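Long-range contacts in PROBABLE CHAIN-FATTY-ACID-CoA LIGASE FADD13 (Mycobacterium tuberculosis, PDB 3T5C), which belongs to the AMP-binding enzyme family of the ANL clan and is represented here by its large N-terminal domain: residues L202-F207 / G249-I254; A280-A285 / V297-A302; N40-V45 / E139-A144; A74-A79 / D147-E152. One frame throughout, in Å; residues are numbered along the deposited sequence.

Interaction 1: L202-F207 / G249-I254; sequences LPLPMF and GAVPAI
Pro203 sets one edge of its ring against the carbonyl of Gly249, with CG and CD each 3.2 Å from Gly249 O, so this oxygen faces carbon rather than a polar group of 202-207. Next comes Leu204, which carries most of the contact. Its CG stands beside the backbone N and anti to the carbonyl carbon (chi1 -68°), and from there the two methyl branches part. Leu204 CD2 drops onto the backbone of the strand end, 3.4 Å from Gly249 O and 3.8 Å from Ala250 CA. Leu204 CD1 goes the other way, to the first turn of the helix that follows: it meets Ile254 CD1 tip to tip at 3.4 Å, tighter than normal carbon packing, while Val251 CG1 touches it more loosely from across, at 4.2 Å. After Leu204 the chain leaves the partner segment. Asn63 holds it there, its side-chain amide giving a hydrogen bond to Leu204 O and taking one from Met206 N, and the Met206 side chain turns to helix 65-77. In the fold, strands 199-202 and 247-250 are parallel neighbours in the large mixed sheet, and the contact lies where both run out at their C-terminal ends. Gly249 pairs with Leu201 through the backbone, Ala250 pairs on with strand 274-278, and Val251 occupies the N-cap of helix 252-258. Leu204 thus fills the angle between the C-terminal ends of these strands and that helix, while the loop beyond it leads into helix 209-221.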
# COMPACT_ATOMS: atom_id res chain seq x y z
N LEU A 202 4.92 -9.63 3.40
CA LEU A 202 5.03 -8.19 3.21
C LEU A 202 6.28 -7.73 3.95
O LEU A 202 6.29 -7.66 5.18
CB LEU A 202 3.78 -7.48 3.74
CG LEU A 202 3.39 -6.22 2.96
CD1 LEU A 202 4.54 -5.22 2.94
CD2 LEU A 202 3.01 -6.61 1.54
N PRO A 203 7.36 -7.46 3.20
CA PRO A 203 8.63 -7.02 3.77
C PRO A 203 8.99 -5.56 3.44
O PRO A 203 10.12 -5.13 3.67
CB PRO A 203 9.62 -7.99 3.15
CG PRO A 203 9.13 -8.01 1.72
CD PRO A 203 7.58 -7.97 1.83
N LEU A 204 8.03 -4.82 2.88
CA LEU A 204 8.23 -3.41 2.53
C LEU A 204 7.44 -2.50 3.46
O LEU A 204 6.34 -2.86 3.88
CB LEU A 204 7.78 -3.12 1.09
CG LEU A 204 8.54 -3.70 -0.11
CD1 LEU A 204 10.05 -3.53 0.10
CD2 LEU A 204 8.18 -5.17 -0.28
N PRO A 205 7.97 -1.30 3.76
CA PRO A 205 7.29 -0.35 4.65
C PRO A 205 5.85 -0.07 4.21
O PRO A 205 5.58 0.19 3.04
CB PRO A 205 8.18 0.88 4.59
CG PRO A 205 8.85 0.78 3.26
CD PRO A 205 9.18 -0.70 3.18
N MET A 206 4.94 -0.13 5.18
CA MET A 206 3.52 0.07 4.92
C MET A 206 3.11 1.48 4.51
O MET A 206 1.98 1.68 4.06
CB MET A 206 2.70 -0.36 6.13
CG MET A 206 2.86 -1.84 6.47
SD MET A 206 2.06 -2.36 7.99
CE MET A 206 1.88 -4.13 7.67
N PHE A 207 4.00 2.46 4.65
CA PHE A 207 3.62 3.82 4.25
C PHE A 207 3.63 4.02 2.74
O PHE A 207 3.34 5.11 2.24
CB PHE A 207 4.49 4.87 4.96
CG PHE A 207 5.96 4.61 4.86
CD1 PHE A 207 6.62 4.64 3.63
CD2 PHE A 207 6.71 4.37 6.02
CE1 PHE A 207 7.99 4.44 3.55
CE2 PHE A 207 8.08 4.17 5.94
CZ PHE A 207 8.72 4.21 4.70
N GLY A 249 5.64 -9.73 -1.69
CA GLY A 249 5.80 -8.40 -2.26
C GLY A 249 7.29 -8.08 -2.25
O GLY A 249 7.98 -8.42 -1.29
N ALA A 250 7.79 -7.45 -3.31
CA ALA A 250 9.20 -7.12 -3.36
C ALA A 250 9.55 -6.14 -4.48
O ALA A 250 8.69 -5.79 -5.29
CB ALA A 250 10.02 -8.40 -3.51
N VAL A 251 10.81 -5.70 -4.49
CA VAL A 251 11.32 -4.78 -5.51
C VAL A 251 12.53 -5.48 -6.13
O VAL A 251 13.09 -6.40 -5.54
CB VAL A 251 11.78 -3.43 -4.90
CG1 VAL A 251 10.72 -2.89 -3.95
CG2 VAL A 251 13.12 -3.59 -4.18
N PRO A 252 12.94 -5.05 -7.33
CA PRO A 252 14.10 -5.69 -7.97
C PRO A 252 15.34 -5.73 -7.09
O PRO A 252 16.04 -6.75 -7.04
CB PRO A 252 14.29 -4.87 -9.24
CG PRO A 252 12.89 -4.44 -9.57
CD PRO A 252 12.37 -4.01 -8.22
N ALA A 253 15.61 -4.64 -6.38
CA ALA A 253 16.77 -4.56 -5.51
C ALA A 253 16.75 -5.67 -4.46
O ALA A 253 17.77 -6.32 -4.22
CB ALA A 253 16.82 -3.20 -4.82
N ILE A 254 15.59 -5.88 -3.85
CA ILE A 254 15.42 -6.92 -2.83
C ILE A 254 15.65 -8.31 -3.40
O ILE A 254 16.36 -9.11 -2.80
CB ILE A 254 14.00 -6.87 -2.20
CG1 ILE A 254 13.97 -5.83 -1.07
CG2 ILE A 254 13.61 -8.24 -1.67
CD1 ILE A 254 12.64 -5.75 -0.34

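Interaction 2: A280-A285 / V297-A302; sequences APMPEA and VVQGYA
Pro281 and Gln299 mark the closest backbone approach, their CA atoms 7.0 Å apart, as the loop before helix 284-291 passes beside strand 296-302. The side chains that bridge this gap belong to Met282, Gln299 and Val297. Gln299 starts from the cramped rotamer, with CG between the backbone N and the carbonyl carbon (chi1 41°), and then extends straight, which carries its amide across to the loop. There Gln299 CD rests 3.6 Å from both CB and CG of Met282, the two side chains crossing at a slant. The amide is probably turned over in the model. Met282 bends at chi2 (-61°) and again at chi3 (-87°), keeping its thioether folded in the interior, and its CG also meets Val297 CG1 at 4.0 Å. Val297 and Gln299 point to the same side of the strand, with Val298 facing away between them. This is the inside of a beta-alpha-beta unit: Thr277 of strand 274-278 touches Met282, Val297 and Gln299 alike, Ile287 of helix 284-291 closes over Met282 and Gln299, and helix 252-258 adds Pro252 and Leu255 against Met282.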
# COMPACT_ATOMS: atom_id res chain seq x y z
N ALA A 280 10.41 -0.50 -12.19
CA ALA A 280 11.72 -0.88 -12.74
C ALA A 280 11.71 -2.31 -13.27
O ALA A 280 11.96 -3.25 -12.53
CB ALA A 280 12.80 -0.73 -11.66
N PRO A 281 11.43 -2.48 -14.58
CA PRO A 281 11.38 -3.80 -15.22
C PRO A 281 12.46 -4.76 -14.71
O PRO A 281 13.56 -4.35 -14.33
CB PRO A 281 11.54 -3.47 -16.69
CG PRO A 281 10.79 -2.19 -16.80
CD PRO A 281 11.28 -1.42 -15.60
N MET A 282 12.12 -6.04 -14.70
CA MET A 282 13.05 -7.05 -14.24
C MET A 282 14.07 -7.40 -15.31
O MET A 282 13.71 -7.70 -16.46
CB MET A 282 12.30 -8.32 -13.81
CG MET A 282 11.64 -8.20 -12.46
SD MET A 282 12.87 -7.90 -11.19
CE MET A 282 13.34 -9.58 -10.77
N PRO A 283 15.36 -7.35 -14.95
CA PRO A 283 16.41 -7.68 -15.91
C PRO A 283 16.26 -9.15 -16.32
O PRO A 283 16.12 -10.03 -15.46
CB PRO A 283 17.69 -7.39 -15.13
CG PRO A 283 17.29 -7.60 -13.70
CD PRO A 283 15.94 -6.95 -13.65
N GLU A 284 16.28 -9.40 -17.62
CA GLU A 284 16.12 -10.75 -18.15
C GLU A 284 16.90 -11.83 -17.39
O GLU A 284 16.45 -12.97 -17.29
CB GLU A 284 16.50 -10.77 -19.63
CG GLU A 284 16.20 -12.09 -20.34
CD GLU A 284 16.30 -11.99 -21.85
OE1 GLU A 284 17.39 -11.65 -22.37
OE2 GLU A 284 15.28 -12.26 -22.53
N ALA A 285 18.05 -11.46 -16.83
CA ALA A 285 18.89 -12.41 -16.10
C ALA A 285 18.30 -12.82 -14.75
O ALA A 285 18.21 -14.01 -14.44
CB ALA A 285 20.28 -11.82 -15.88
N VAL A 297 7.65 -14.33 -11.35
CA VAL A 297 7.67 -12.92 -10.99
C VAL A 297 6.59 -12.12 -11.70
O VAL A 297 6.43 -12.21 -12.91
CB VAL A 297 9.02 -12.27 -11.33
CG1 VAL A 297 9.04 -10.82 -10.88
CG2 VAL A 297 10.14 -13.05 -10.67
N VAL A 298 5.83 -11.36 -10.92
CA VAL A 298 4.80 -10.51 -11.47
C VAL A 298 5.28 -9.08 -11.25
O VAL A 298 5.61 -8.68 -10.14
CB VAL A 298 3.44 -10.71 -10.77
CG1 VAL A 298 2.41 -9.74 -11.32
CG2 VAL A 298 2.97 -12.14 -10.98
N GLN A 299 5.34 -8.31 -12.33
CA GLN A 299 5.81 -6.93 -12.25
C GLN A 299 4.86 -6.00 -12.96
O GLN A 299 3.98 -6.44 -13.70
CB GLN A 299 7.21 -6.82 -12.86
CG GLN A 299 7.38 -7.64 -14.13
CD GLN A 299 8.81 -7.64 -14.63
OE1 GLN A 299 9.20 -8.50 -15.41
NE2 GLN A 299 9.60 -6.68 -14.17
N GLY A 300 5.02 -4.70 -12.72
CA GLY A 300 4.14 -3.76 -13.37
C GLY A 300 4.46 -2.29 -13.17
O GLY A 300 5.45 -1.91 -12.53
N TYR A 301 3.58 -1.47 -13.73
CA TYR A 301 3.70 -0.03 -13.67
C TYR A 301 2.59 0.57 -12.81
O TYR A 301 1.41 0.33 -13.06
CB TYR A 301 3.62 0.53 -15.08
CG TYR A 301 3.50 2.03 -15.16
CD1 TYR A 301 4.57 2.86 -14.79
CD2 TYR A 301 2.34 2.63 -15.65
CE1 TYR A 301 4.47 4.24 -14.92
CE2 TYR A 301 2.23 4.00 -15.78
CZ TYR A 301 3.30 4.80 -15.42
OH TYR A 301 3.20 6.16 -15.58
N ALA A 302 2.97 1.34 -11.80
CA ALA A 302 1.98 1.95 -10.92
C ALA A 302 2.49 3.26 -10.35
O ALA A 302 3.69 3.47 -10.22
CB ALA A 302 1.60 0.99 -9.79

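Interaction 3: N40-V45 / E139-A144; sequences NRCADV and ERLRSA
Val45 pushes its CG2 methyl between Leu141 CD1 and Ala144 CB, 3.4 Å from each, a tight fit at the middle of the contact. The Val45 and Arg140 side chains cross at about a right angle, Val45 CG1 lying 3.9 Å from Arg140 CB. Cys42 SG touches the same Leu141 CD1 more loosely. Ala144 is gripped from several directions: besides Val45, its CB meets Arg41 O at 3.4 Å and Arg41 CB at 3.7 Å. With CG beside the backbone N (chi1 -64°) and an extended chi2 (-162°), Arg41 CD comes within 3.4 Å of Leu141 O; the bend at chi3 then turns the guanidinium so that this oxygen lies near its plane, at the edge. The next shell sets these groups in place. Short segments of the two helices cross at 108° with their axes 8.8 Å apart, and Ala144, the first residue out of helical geometry, is still tied by its N to Arg140 O. Asp44 stretches alongside and accepts a hydrogen bond from Ala145 N, while Asn40 binds Ala146 O, so helix 32-48 also steers the chain as it leaves helix 134-143. Behind, Cys42 packs on Cys69 and Leu70 of helix 65-77. Chemically, the contact is a small apolar core with polar groups at its margin; the positive charge of Arg41, lying by carbonyls at the C-terminal end of helix 134-143, would probably be favoured by that helix end.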
# COMPACT_ATOMS: atom_id res chain seq x y z
N ASN A 40 -11.35 -1.95 15.85
CA ASN A 40 -12.42 -1.23 16.55
C ASN A 40 -11.90 -0.48 17.76
O ASN A 40 -12.40 0.59 18.09
CB ASN A 40 -13.53 -2.19 16.99
CG ASN A 40 -14.36 -2.70 15.84
OD1 ASN A 40 -14.37 -2.11 14.75
ND2 ASN A 40 -15.07 -3.80 16.07
N ARG A 41 -10.90 -1.05 18.43
CA ARG A 41 -10.32 -0.40 19.59
C ARG A 41 -9.49 0.79 19.11
O ARG A 41 -9.39 1.81 19.80
CB ARG A 41 -9.46 -1.37 20.40
CG ARG A 41 -10.26 -2.54 21.00
CD ARG A 41 -9.51 -3.23 22.14
NE ARG A 41 -8.31 -3.96 21.70
CZ ARG A 41 -8.33 -5.15 21.11
NH1 ARG A 41 -9.48 -5.76 20.87
NH2 ARG A 41 -7.19 -5.73 20.75
N CYS A 42 -8.89 0.66 17.93
CA CYS A 42 -8.10 1.74 17.36
C CYS A 42 -9.02 2.92 17.04
O CYS A 42 -8.67 4.07 17.26
CB CYS A 42 -7.37 1.27 16.11
SG CYS A 42 -5.87 0.32 16.46
N ALA A 43 -10.21 2.61 16.53
CA ALA A 43 -11.18 3.64 16.20
C ALA A 43 -11.70 4.30 17.48
O ALA A 43 -11.91 5.51 17.52
CB ALA A 43 -12.34 3.04 15.42
N ASP A 44 -11.92 3.49 18.51
CA ASP A 44 -12.41 4.02 19.78
C ASP A 44 -11.37 4.93 20.40
O ASP A 44 -11.71 5.91 21.05
CB ASP A 44 -12.73 2.89 20.75
CG ASP A 44 -13.33 3.40 22.05
OD1 ASP A 44 -14.47 3.90 22.01
OD2 ASP A 44 -12.66 3.33 23.10
N VAL A 45 -10.10 4.59 20.20
CA VAL A 45 -9.01 5.38 20.73
C VAL A 45 -8.89 6.71 19.97
O VAL A 45 -8.70 7.76 20.58
CB VAL A 45 -7.67 4.61 20.64
CG1 VAL A 45 -6.51 5.53 20.99
CG2 VAL A 45 -7.69 3.43 21.59
N GLU A 139 -1.38 1.38 25.87
CA GLU A 139 -2.24 1.51 27.04
C GLU A 139 -3.66 1.92 26.66
O GLU A 139 -4.63 1.31 27.12
CB GLU A 139 -1.65 2.54 28.00
CG GLU A 139 -0.26 2.19 28.48
CD GLU A 139 0.28 3.22 29.45
OE1 GLU A 139 1.42 3.03 29.94
OE2 GLU A 139 -0.43 4.21 29.71
N ARG A 140 -3.78 2.95 25.82
CA ARG A 140 -5.11 3.40 25.41
C ARG A 140 -5.88 2.24 24.79
O ARG A 140 -7.08 2.09 24.99
CB ARG A 140 -4.99 4.54 24.39
CG ARG A 140 -4.37 5.82 24.95
CD ARG A 140 -4.13 6.83 23.85
NE ARG A 140 -3.26 7.92 24.30
CZ ARG A 140 -3.68 8.98 24.98
NH1 ARG A 140 -4.97 9.12 25.28
NH2 ARG A 140 -2.81 9.90 25.37
N LEU A 141 -5.16 1.41 24.04
CA LEU A 141 -5.75 0.25 23.37
C LEU A 141 -6.31 -0.78 24.35
O LEU A 141 -7.35 -1.39 24.08
CB LEU A 141 -4.70 -0.39 22.45
CG LEU A 141 -4.87 -0.25 20.92
CD1 LEU A 141 -5.49 1.06 20.56
CD2 LEU A 141 -3.52 -0.42 20.24
N ARG A 142 -5.65 -0.95 25.50
CA ARG A 142 -6.10 -1.91 26.50
C ARG A 142 -7.48 -1.57 27.06
O ARG A 142 -8.31 -2.46 27.28
CB ARG A 142 -5.10 -1.98 27.66
CG ARG A 142 -3.67 -2.29 27.25
CD ARG A 142 -2.74 -2.32 28.45
NE ARG A 142 -1.33 -2.34 28.07
CZ ARG A 142 -0.79 -3.25 27.25
NH1 ARG A 142 -1.54 -4.21 26.73
NH2 ARG A 142 0.50 -3.19 26.96
N SER A 143 -7.72 -0.27 27.29
CA SER A 143 -8.99 0.21 27.84
C SER A 143 -10.06 0.50 26.79
O SER A 143 -11.25 0.52 27.10
CB SER A 143 -8.75 1.49 28.64
OG SER A 143 -7.75 1.30 29.62
N ALA A 144 -9.62 0.73 25.55
CA ALA A 144 -10.51 1.05 24.45
C ALA A 144 -11.69 0.10 24.26
O ALA A 144 -11.64 -1.06 24.66
CB ALA A 144 -9.71 1.12 23.15

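Interaction 4: A74-A79 / D147-E152; sequences AAKLGA and DEPAVE
Lys76 runs out along Pro149 and ends at the carboxylate of Glu148. Its CB lies 4.0 Å from Pro149 CG; CG leaves beside the backbone N, anti to the carbonyl carbon (chi1 -63°), and the extended chain beyond it brings CD to 4.0 Å from Pro149 CD. CE passes Glu148 OE2, and NZ makes a salt bridge to the same oxygen. The modelled separation of Lys76 NZ and Glu148 OE2, 2.4 Å, is too short to be taken literally, though the pairing itself is plain. Two asparagines of helix 32-48 complete the site: Asn36 and Asn40 each offer OD1 to Lys76 NZ and ND2 to Glu148 OE1, so the buried ammonium and its partner are satisfied together. Leu77 also meets the Pro149 ring, Leu77 CD1 lying 4.0 Å from Pro149 CB, the two side chains crossing nearly at right angles. Further on, Val151 covers the carbonyls at the helix end, its CG1 3.5 Å from Leu77 O. A water donates to both Lys76 O, at 2.7 Å, and Val151 O, at 2.6 Å, stitching the two backbones together. The helix stops here in a Schellman motif: Ala79 N bonds Ala74 O, and Gly78 takes the C-prime place with a positive phi of 92°, where a side chain would jam against the preceding carbonyl. A crossing chain thus packs on a glycine-terminated helix C-terminus, clasped by one salt bridge.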
# COMPACT_ATOMS: atom_id res chain seq x y z
N ALA A 74 -9.62 4.03 11.32
CA ALA A 74 -9.87 5.36 10.79
C ALA A 74 -10.89 5.22 9.66
O ALA A 74 -11.77 6.07 9.47
CB ALA A 74 -8.56 5.98 10.26
N ALA A 75 -10.77 4.12 8.91
CA ALA A 75 -11.68 3.85 7.80
C ALA A 75 -13.12 3.77 8.31
O ALA A 75 -14.03 4.30 7.70
CB ALA A 75 -11.29 2.55 7.12
N LYS A 76 -13.31 3.09 9.44
CA LYS A 76 -14.65 2.96 10.01
C LYS A 76 -15.16 4.29 10.58
O LYS A 76 -16.36 4.52 10.67
CB LYS A 76 -14.65 1.88 11.10
CG LYS A 76 -14.32 0.48 10.58
CD LYS A 76 -14.37 -0.57 11.67
CE LYS A 76 -14.09 -1.96 11.11
NZ LYS A 76 -14.06 -3.00 12.16
N LEU A 77 -14.24 5.15 10.97
CA LEU A 77 -14.57 6.46 11.55
C LEU A 77 -14.84 7.49 10.45
O LEU A 77 -15.57 8.46 10.65
CB LEU A 77 -13.42 6.93 12.43
CG LEU A 77 -13.63 6.98 13.95
CD1 LEU A 77 -14.58 5.90 14.42
CD2 LEU A 77 -12.29 6.86 14.63
N GLY A 78 -14.25 7.27 9.28
CA GLY A 78 -14.41 8.21 8.20
C GLY A 78 -13.26 9.19 8.28
O GLY A 78 -13.26 10.22 7.61
N ALA A 79 -12.27 8.86 9.10
CA ALA A 79 -11.09 9.69 9.27
C ALA A 79 -10.13 9.42 8.12
O ALA A 79 -10.34 8.49 7.32
CB ALA A 79 -10.42 9.39 10.60
N ASP A 147 -16.34 -2.21 20.22
CA ASP A 147 -17.58 -2.26 19.48
C ASP A 147 -17.38 -1.62 18.11
O ASP A 147 -16.42 -0.87 17.89
CB ASP A 147 -18.71 -1.55 20.24
CG ASP A 147 -18.27 -0.25 20.88
OD1 ASP A 147 -17.82 0.64 20.14
OD2 ASP A 147 -18.38 -0.13 22.12
N GLU A 148 -18.27 -1.96 17.19
CA GLU A 148 -18.21 -1.49 15.82
C GLU A 148 -18.71 -0.04 15.74
O GLU A 148 -19.76 0.29 16.29
CB GLU A 148 -19.09 -2.41 14.96
CG GLU A 148 -18.64 -2.59 13.52
CD GLU A 148 -17.27 -3.25 13.39
OE1 GLU A 148 -17.09 -4.41 13.84
OE2 GLU A 148 -16.38 -2.61 12.82
N PRO A 149 -17.94 0.84 15.08
CA PRO A 149 -18.39 2.24 14.96
C PRO A 149 -19.67 2.31 14.14
O PRO A 149 -19.93 1.46 13.29
CB PRO A 149 -17.21 2.91 14.27
CG PRO A 149 -16.05 2.18 14.85
CD PRO A 149 -16.51 0.74 14.75
N ALA A 150 -20.48 3.33 14.41
CA ALA A 150 -21.73 3.50 13.69
C ALA A 150 -21.73 4.78 12.87
O ALA A 150 -22.70 5.54 12.88
CB ALA A 150 -22.90 3.51 14.67
N VAL A 151 -20.63 5.03 12.16
CA VAL A 151 -20.53 6.22 11.33
C VAL A 151 -20.87 5.81 9.91
O VAL A 151 -20.32 4.84 9.38
CB VAL A 151 -19.11 6.80 11.34
CG1 VAL A 151 -19.08 8.10 10.53
CG2 VAL A 151 -18.66 7.04 12.77
N GLU A 152 -21.79 6.54 9.28
CA GLU A 152 -22.16 6.22 7.92
C GLU A 152 -21.26 7.00 6.98
O GLU A 152 -21.45 8.20 6.77
CB GLU A 152 -23.63 6.56 7.66
CG GLU A 152 -24.26 5.67 6.60
CD GLU A 152 -24.87 6.47 5.46
OE1 GLU A 152 -24.10 7.13 4.73
OE2 GLU A 152 -26.11 6.45 5.31
O HOH W 1 -18.50 3.07 10.05

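Overall arrangement
From the N terminus, helix 32-48 opens interaction 3 and helix 65-77 opens interaction 4 before either has closed. Helix 134-143 then closes interaction 3, and the loop at 147-152 closes interaction 4, so the two loops cross along the chain. They also touch in space, Asn40 of the one meeting Lys76 and Glu148 of the other, and they bind two helices to the chain that leaves a third. Interaction 1 closes its loop when the chain reaches 249-254, before interaction 2 opens at 280-285; that one closes at 297-302, within a beta-alpha-beta unit. Both reach the large mixed sheet and join through Pro252, which packs against Met282. Interactions 2 and 3 lie on opposite sides of the chain's centre.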